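Local coordinates for LPXTG-motif cell wall anchor domain protein (PDB 5U5O) that is part of a giant bacterial cell-surface adhesin, probably serving cell attachment, and carries two Ig-like domains stabilised by intramolecular covalent cross-links, at residues Pro3-Tyr8 against Val122-Trp127; Thr32-Asn37 against Val94-Met99; Tyr44-Gln49 against Thr68-Thr73. One frame throughout, in Å; residues are numbered along the deposited sequence. Where two conformers were deposited one is given.

Contact 1 of 3, residues Pro3-Tyr8 against Val122-Trp127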
# COMPACT_ATOMS: atom_id res chain seq x y z
N PRO A 3 -12.47 0.83 34.79
CA PRO A 3 -11.37 0.44 33.92
C PRO A 3 -11.58 0.92 32.50
O PRO A 3 -12.69 0.99 32.00
CB PRO A 3 -11.37 -1.07 34.05
CG PRO A 3 -12.73 -1.46 34.43
CD PRO A 3 -13.23 -0.34 35.28
N GLY A 4 -10.45 1.17 31.83
CA GLY A 4 -10.43 1.56 30.41
C GLY A 4 -9.31 0.81 29.67
O GLY A 4 -8.48 0.17 30.30
N VAL A 5 -9.33 0.89 28.35
CA VAL A 5 -8.29 0.26 27.53
C VAL A 5 -7.96 1.18 26.38
O VAL A 5 -8.80 1.81 25.77
CB VAL A 5 -8.70 -1.19 27.11
CG1 VAL A 5 -9.91 -1.21 26.20
CG2 VAL A 5 -7.53 -1.92 26.46
N GLY A 6 -6.67 1.19 26.05
CA GLY A 6 -6.15 1.89 24.87
C GLY A 6 -5.04 1.06 24.24
O GLY A 6 -4.60 0.06 24.81
N THR A 7 -4.60 1.46 23.05
CA THR A 7 -3.59 0.71 22.33
C THR A 7 -2.72 1.66 21.54
O THR A 7 -3.14 2.73 21.12
CB THR A 7 -4.24 -0.30 21.37
OG1 THR A 7 -5.10 0.40 20.47
CG2 THR A 7 -4.97 -1.42 22.06
N TYR A 8 -1.50 1.19 21.28
CA TYR A 8 -0.59 1.85 20.34
C TYR A 8 -0.02 0.77 19.42
O TYR A 8 0.56 -0.20 19.89
CB TYR A 8 0.53 2.55 21.09
CG TYR A 8 1.55 3.22 20.19
CD1 TYR A 8 1.18 4.29 19.37
CD2 TYR A 8 2.89 2.81 20.16
CE1 TYR A 8 2.10 4.93 18.54
CE2 TYR A 8 3.82 3.45 19.35
CZ TYR A 8 3.41 4.51 18.53
OH TYR A 8 4.33 5.15 17.72
N VAL A 122 -6.22 -1.34 14.68
CA VAL A 122 -6.35 -2.32 15.76
C VAL A 122 -7.53 -1.91 16.67
O VAL A 122 -7.68 -0.73 17.02
CB VAL A 122 -5.09 -2.34 16.61
CG1 VAL A 122 -5.26 -3.18 17.87
CG2 VAL A 122 -3.95 -2.88 15.76
N TYR A 123 -8.39 -2.88 16.97
CA TYR A 123 -9.47 -2.77 17.96
C TYR A 123 -9.05 -3.62 19.15
O TYR A 123 -8.34 -4.63 18.99
CB TYR A 123 -10.74 -3.33 17.34
CG TYR A 123 -11.54 -2.35 16.48
CD1 TYR A 123 -10.95 -1.24 15.86
CD2 TYR A 123 -12.91 -2.53 16.31
CE1 TYR A 123 -11.70 -0.35 15.09
CE2 TYR A 123 -13.67 -1.65 15.55
CZ TYR A 123 -13.06 -0.57 14.94
OH TYR A 123 -13.83 0.29 14.19
N GLU A 124 -9.50 -3.23 20.36
CA GLU A 124 -9.13 -3.95 21.59
C GLU A 124 -10.32 -3.97 22.54
O GLU A 124 -11.11 -3.00 22.61
CB GLU A 124 -7.96 -3.28 22.30
CG GLU A 124 -7.26 -4.16 23.34
CD GLU A 124 -6.29 -5.16 22.72
OE1 GLU A 124 -5.93 -5.01 21.52
OE2 GLU A 124 -5.91 -6.11 23.42
N GLN A 125 -10.47 -5.08 23.26
CA GLN A 125 -11.47 -5.16 24.33
C GLN A 125 -10.83 -5.69 25.59
O GLN A 125 -9.89 -6.54 25.55
CB GLN A 125 -12.67 -6.02 23.93
CG GLN A 125 -13.30 -5.63 22.60
CD GLN A 125 -12.53 -6.22 21.40
OE1 GLN A 125 -12.15 -7.38 21.42
NE2 GLN A 125 -12.29 -5.40 20.37
N LEU A 126 -11.39 -5.23 26.72
CA LEU A 126 -10.95 -5.62 28.05
C LEU A 126 -12.11 -6.27 28.79
O LEU A 126 -13.17 -5.64 28.91
CB LEU A 126 -10.49 -4.38 28.83
CG LEU A 126 -10.07 -4.55 30.29
CD1 LEU A 126 -8.82 -5.40 30.40
CD2 LEU A 126 -9.90 -3.19 30.97
N TRP A 127 -11.89 -7.45 29.36
CA TRP A 127 -12.91 -8.25 30.03
C TRP A 127 -12.50 -8.41 31.49
O TRP A 127 -11.37 -8.82 31.80
CB TRP A 127 -13.06 -9.63 29.38
CG TRP A 127 -13.56 -9.65 27.97
CD1 TRP A 127 -12.84 -9.37 26.85
CD2 TRP A 127 -14.87 -10.02 27.53
NE1 TRP A 127 -13.63 -9.51 25.74
CE2 TRP A 127 -14.88 -9.93 26.12
CE3 TRP A 127 -16.04 -10.43 28.19
CZ2 TRP A 127 -16.01 -10.21 25.36
CZ3 TRP A 127 -17.17 -10.71 27.42
CH2 TRP A 127 -17.14 -10.59 26.02
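Thr-7 lays its methyl against the aliphatic start of Glu-124, CG2 to CB 3.5 Å, the two side chains meeting at a slant. With OG1 of Thr-7 between the backbone N and the carbonyl carbon (chi1 57°), CG2 is left beside the N, facing Glu-124, while OG1 itself is joined covalently to CD of Gln-160. Glu-124 leaves its backbone with CG opposite the N, then bends at chi2 (80°), which carries the carboxylate past the same methyl, Glu-124 OE1 to Thr-7 CG2 3.8 Å. Val-5 comes across Glu-124 at about a right angle, its CG2 3.9 Å from Glu-124 CG. Toward Leu-126, Val-5 runs the other way and slides past, CB to CB 4.0 Å. The Leu-126 methyl CD2 reaches further, to Gly-4 O at 3.7 Å and Pro-3 CB at 4.0 Å. No hydrogen bond joins the two strands, whose axes lie 7.1 Å apart: they belong to opposing sheets of the Ig-like sandwich. Most of the touching surface is apolar; the carboxylate of Glu-124, with OE1 near Asp-31 OD2, is the charged group in it. With its hydroxyl oxygen spent in the Thr-Gln ester bond, Thr-7 fixes the first strand covalently to strand 150-178, consistent with resistance to mechanical pull.

Contact 2 of 3, residues Thr32-Asn37 against Val94-Met99; sequences TVRLYN and VYETEM
Val-33 and Met-99 meet in the apolar packing on the inner side of this strand pair, Val-33 CG2 lying 3.9 Å from Met-99 CG. CB of Val-33 backs onto the Thr-97 methyl CG2, and on this face Leu-35 sits beside Tyr-95 through their CB atoms. This face looks into the domain: Val-33 packs on Glu-124, Leu-35 on Leu-126 and Ile-46, and the hydroxyl of Tyr-95 is hydrogen-bonded to Glu-40. The backbones form two hydrogen-bonded antiparallel pairs, Val-33 with Thr-97 (Val-33 N to Thr-97 O 2.8 Å) and Leu-35 with Tyr-95 (Leu-35 N to Tyr-95 O 2.7 Å). The two segments are adjacent strands in one sheet of the Ig-like sandwich, and strand 4-10 continues that sheet beyond 32-36. On the opposite face Val-94 serves two neighbours. Its CG2 stands at the edge of the Tyr-36 ring, 3.8 Å from CD1, the two side chains pointing the same way. Its CG1 lies against one face of the Arg-34 guanidinium, off toward the rim, 3.5 Å from NE. Arg-34 reaches this position by folding at both chi2 (-86°) and chi3 (-74°), and its NH2 is taken by Glu-84 and Pro-79 O. NH1 makes a salt bridge to Glu-96 OE1 at 2.8 Å; OE1 lies close to the guanidinium plane, while NH1 comes to it from the anti side and well out of the carboxylate plane, the two planes being 49° apart. Thr-32 CG2 rests 3.4 Å from Glu-96 CD, and at the outer rim a water hydrogen-bonded to Thr-32 OG1 donates to Glu-98 OE1 over 2.9 Å.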
# COMPACT_ATOMS: atom_id res chain seq x y z
N THR A 32 0.56 -2.67 21.49
CA THR A 32 0.90 -2.30 22.87
C THR A 32 -0.39 -1.85 23.56
O THR A 32 -1.00 -0.88 23.15
CB THR A 32 1.98 -1.22 22.92
OG1 THR A 32 3.16 -1.72 22.30
CG2 THR A 32 2.35 -0.86 24.33
N VAL A 33 -0.78 -2.62 24.56
CA VAL A 33 -2.06 -2.43 25.26
C VAL A 33 -1.87 -1.66 26.56
O VAL A 33 -1.01 -1.96 27.36
CB VAL A 33 -2.70 -3.80 25.52
CG1 VAL A 33 -4.07 -3.60 26.19
CG2 VAL A 33 -2.83 -4.61 24.21
N ARG A 34 -2.68 -0.61 26.70
CA ARG A 34 -2.63 0.29 27.86
C ARG A 34 -3.93 0.11 28.66
O ARG A 34 -5.01 0.34 28.13
CB ARG A 34 -2.48 1.73 27.37
CG ARG A 34 -1.36 1.96 26.36
CD ARG A 34 -0.04 2.23 27.04
NE ARG A 34 0.02 3.59 27.63
CZ ARG A 34 1.09 4.11 28.24
NH1 ARG A 34 2.21 3.40 28.32
NH2 ARG A 34 1.06 5.34 28.76
N LEU A 35 -3.76 -0.37 29.89
CA LEU A 35 -4.90 -0.62 30.77
C LEU A 35 -5.01 0.50 31.78
O LEU A 35 -4.05 0.81 32.48
CB LEU A 35 -4.76 -1.93 31.49
CG LEU A 35 -4.55 -3.16 30.60
CD1 LEU A 35 -4.37 -4.42 31.43
CD2 LEU A 35 -5.67 -3.37 29.60
N TYR A 36 -6.20 1.12 31.87
CA TYR A 36 -6.43 2.35 32.66
C TYR A 36 -7.27 2.07 33.89
O TYR A 36 -8.34 1.49 33.75
CB TYR A 36 -7.14 3.41 31.81
CG TYR A 36 -6.46 3.67 30.49
CD1 TYR A 36 -5.12 4.02 30.45
CD2 TYR A 36 -7.17 3.60 29.32
CE1 TYR A 36 -4.49 4.28 29.25
CE2 TYR A 36 -6.53 3.82 28.09
CZ TYR A 36 -5.20 4.19 28.09
OH TYR A 36 -4.56 4.41 26.87
N ASN A 37 -6.69 2.34 35.05
CA ASN A 37 -7.47 2.27 36.32
C ASN A 37 -8.03 0.88 36.56
O ASN A 37 -9.14 0.72 37.08
CB ASN A 37 -8.55 3.37 36.40
CG ASN A 37 -7.94 4.72 36.56
OD1 ASN A 37 -6.82 4.87 37.05
ND2 ASN A 37 -8.72 5.75 36.25
N VAL A 94 -1.85 3.68 34.67
CA VAL A 94 -1.68 2.99 33.37
C VAL A 94 -0.76 1.79 33.54
O VAL A 94 0.29 1.92 34.13
CB VAL A 94 -1.12 3.92 32.29
CG1 VAL A 94 -1.12 3.23 30.94
CG2 VAL A 94 -1.92 5.22 32.22
N TYR A 95 -1.27 0.65 33.11
CA TYR A 95 -0.51 -0.60 33.12
C TYR A 95 -0.39 -1.10 31.68
O TYR A 95 -1.38 -1.20 30.97
CB TYR A 95 -1.19 -1.64 33.97
CG TYR A 95 -1.36 -1.19 35.40
CD1 TYR A 95 -2.43 -0.39 35.79
CD2 TYR A 95 -0.43 -1.55 36.38
CE1 TYR A 95 -2.57 0.02 37.11
CE2 TYR A 95 -0.59 -1.14 37.71
CZ TYR A 95 -1.66 -0.35 38.06
OH TYR A 95 -1.80 0.06 39.36
N GLU A 96 0.84 -1.46 31.27
CA GLU A 96 1.12 -1.79 29.87
C GLU A 96 1.46 -3.26 29.69
O GLU A 96 2.18 -3.84 30.49
CB GLU A 96 2.24 -0.91 29.38
CG GLU A 96 2.50 -1.03 27.88
CD GLU A 96 3.57 -0.08 27.41
OE1 GLU A 96 3.26 1.09 27.11
OE2 GLU A 96 4.73 -0.52 27.25
N THR A 97 0.88 -3.83 28.64
CA THR A 97 1.30 -5.16 28.18
C THR A 97 1.24 -5.13 26.66
O THR A 97 1.09 -4.06 26.07
CB THR A 97 0.41 -6.25 28.79
OG1 THR A 97 0.94 -7.54 28.45
CG2 THR A 97 -1.03 -6.15 28.35
N GLU A 98 1.47 -6.27 26.01
CA GLU A 98 1.44 -6.28 24.54
C GLU A 98 0.96 -7.60 23.98
O GLU A 98 1.02 -8.63 24.65
CB GLU A 98 2.81 -5.95 23.96
CG GLU A 98 3.89 -6.95 24.31
CD GLU A 98 5.24 -6.52 23.77
OE1 GLU A 98 5.87 -5.65 24.39
OE2 GLU A 98 5.67 -7.08 22.74
N MET A 99 0.48 -7.55 22.74
CA MET A 99 0.12 -8.75 21.99
C MET A 99 0.53 -8.53 20.53
O MET A 99 0.66 -7.40 20.08
CB MET A 99 -1.36 -9.12 22.09
CG MET A 99 -2.33 -7.93 22.24
SD MET A 99 -4.07 -8.37 21.96
CE MET A 99 -4.26 -9.74 23.12
O HOH W 1 5.02 -2.87 24.40

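Contact 3 of 3, residues Tyr44-Gln49 against Thr68-Thr73; sequences YAIAGQ and TTVKVT
Ile-46 stands alongside Thr-68, both side chains leaving one face of the sheet in the same direction, with Ile-46 CG1 3.7 Å from the Thr-68 methyl CG2. The two residues form a hydrogen-bonded pair of an antiparallel beta hairpin, strands 43-52 and 64-71, at the border of the Ig-like domain's second sheet. Ile-46 carries CG1 between its backbone N and carbonyl carbon (chi1 53°) and then extends, which sends CD1 on a slant toward Val-70, whose CG2 lies 3.7 Å from Ile-46 CD1 in one of the two conformers of that valine. Thr-68 CG2 is placed likewise, with OG1 opposite the backbone N, leaving the methyl to meet the isoleucine. The same face continues to Tyr-44, whose ring has the Val-70 carbonyl oxygen near its plane at one edge. Val-72, past the end of the strand, brings CG2 to CD1 of that ring at 3.7 Å, at an oblique angle; the tyrosine hydroxyl goes on to the backbone N of Glu-39. This side of the hairpin is turned to the core, where Ile-46 meets Leu-126 and Met-99, and Val-72 meets Tyr-95. Ala-45 and Thr-69 form the non-hydrogen-bonded pair between, their small side chains on the other face, where both reach Tyr-132. Four backbone bonds hold the pairs on either side of it, among them Ile-46 N to Thr-68 O, 2.9 Å. The Tyr-44 carbonyl oxygen takes the N-H of Val-70 at 2.8 Å and, beside it, the Thr-69 CA hydrogen, with CA 3.2 Å from that oxygen.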
# COMPACT_ATOMS: atom_id res chain seq x y z
N TYR A 44 -7.57 -10.10 34.10
CA TYR A 44 -8.43 -9.65 33.01
C TYR A 44 -8.12 -10.47 31.76
O TYR A 44 -7.02 -11.07 31.65
CB TYR A 44 -8.14 -8.19 32.68
CG TYR A 44 -8.43 -7.26 33.83
CD1 TYR A 44 -7.52 -7.08 34.86
CD2 TYR A 44 -9.59 -6.50 33.85
CE1 TYR A 44 -7.79 -6.22 35.92
CE2 TYR A 44 -9.85 -5.62 34.91
CZ TYR A 44 -8.95 -5.48 35.93
OH TYR A 44 -9.17 -4.66 37.02
N ALA A 45 -9.07 -10.52 30.84
CA ALA A 45 -8.79 -11.00 29.48
C ALA A 45 -8.78 -9.80 28.56
O ALA A 45 -9.59 -8.89 28.67
CB ALA A 45 -9.82 -12.02 29.02
N ILE A 46 -7.83 -9.82 27.63
CA ILE A 46 -7.74 -8.83 26.57
C ILE A 46 -7.82 -9.49 25.20
O ILE A 46 -7.30 -10.62 25.01
CB ILE A 46 -6.49 -7.93 26.70
CG1 ILE A 46 -5.20 -8.74 26.83
CG2 ILE A 46 -6.71 -6.96 27.87
CD1 ILE A 46 -3.96 -7.87 26.72
N ALA A 47 -8.43 -8.81 24.25
CA ALA A 47 -8.47 -9.30 22.85
C ALA A 47 -8.20 -8.16 21.94
O ALA A 47 -8.68 -7.02 22.16
CB ALA A 47 -9.83 -9.89 22.54
N GLY A 48 -7.46 -8.45 20.88
CA GLY A 48 -7.19 -7.50 19.82
C GLY A 48 -7.56 -8.09 18.46
O GLY A 48 -7.46 -9.31 18.25
N GLN A 49 -7.95 -7.21 17.54
CA GLN A 49 -8.20 -7.57 16.15
C GLN A 49 -7.64 -6.50 15.24
O GLN A 49 -7.68 -5.32 15.56
CB GLN A 49 -9.69 -7.74 15.84
CG GLN A 49 -10.45 -8.63 16.80
CD GLN A 49 -10.87 -7.91 18.07
OE1 GLN A 49 -11.28 -6.74 18.05
NE2 GLN A 49 -10.77 -8.61 19.20
N THR A 68 -5.68 -13.10 25.25
CA THR A 68 -4.89 -13.66 26.35
C THR A 68 -5.44 -13.15 27.68
O THR A 68 -6.33 -12.29 27.70
CB THR A 68 -3.39 -13.29 26.22
OG1 THR A 68 -2.62 -13.99 27.21
CG2 THR A 68 -3.13 -11.79 26.35
N THR A 69 -4.91 -13.68 28.78
CA THR A 69 -5.22 -13.18 30.11
C THR A 69 -4.02 -12.44 30.67
O THR A 69 -2.87 -12.76 30.31
CB THR A 69 -5.66 -14.29 31.07
OG1 THR A 69 -4.74 -15.36 31.01
CG2 THR A 69 -7.05 -14.78 30.71
N VAL A 70 -4.29 -11.45 31.52
CA VAL A 70 -3.28 -10.59 32.13
C VAL A 70 -3.60 -10.41 33.61
O VAL A 70 -4.69 -9.94 33.94
CB VAL A 70 -3.27 -9.19 31.50
CG1 VAL A 70 -2.30 -8.28 32.24
CG2 VAL A 70 -2.93 -9.25 30.02
N LYS A 71 -2.67 -10.75 34.48
CA LYS A 71 -2.81 -10.49 35.91
C LYS A 71 -2.06 -9.21 36.17
O LYS A 71 -0.85 -9.12 36.05
CB LYS A 71 -2.28 -11.64 36.76
CG LYS A 71 -2.65 -11.44 38.23
CD LYS A 71 -2.30 -12.64 39.08
CE LYS A 71 -2.78 -12.44 40.50
NZ LYS A 71 -2.51 -13.64 41.32
N VAL A 72 -2.81 -8.17 36.54
CA VAL A 72 -2.22 -6.85 36.63
C VAL A 72 -1.33 -6.75 37.85
O VAL A 72 -1.72 -7.19 38.95
CB VAL A 72 -3.33 -5.79 36.65
CG1 VAL A 72 -2.77 -4.40 36.91
CG2 VAL A 72 -4.08 -5.84 35.33
N THR A 73 -0.15 -6.17 37.67
CA THR A 73 0.81 -6.00 38.76
C THR A 73 1.55 -4.66 38.63
O THR A 73 1.62 -4.08 37.55
CB THR A 73 1.78 -7.19 38.82
OG1 THR A 73 2.53 -7.13 40.03
CG2 THR A 73 2.72 -7.19 37.61

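In the fold
From the N terminus, residues 3-8 open contact 1, which closes only when 122-127 comes to face them 114 residues later. Within that span 32-37 opens contact 2, and 44-49 follows at once to open contact 3. The short hairpin closes first, at 68-73; then 94-99 returns to 32-37, and finally 122-127. The three loops are thus nested without crossing. Contact 2 is built in the sheet that also holds strand 4-10, paired with 26-36; contact 3 is built in the sheet that holds 118-127, paired with 43-52. Contact 1 bridges these two sheets, and Met-99, near Glu-124 and Gly-48, lies where all three contacts meet.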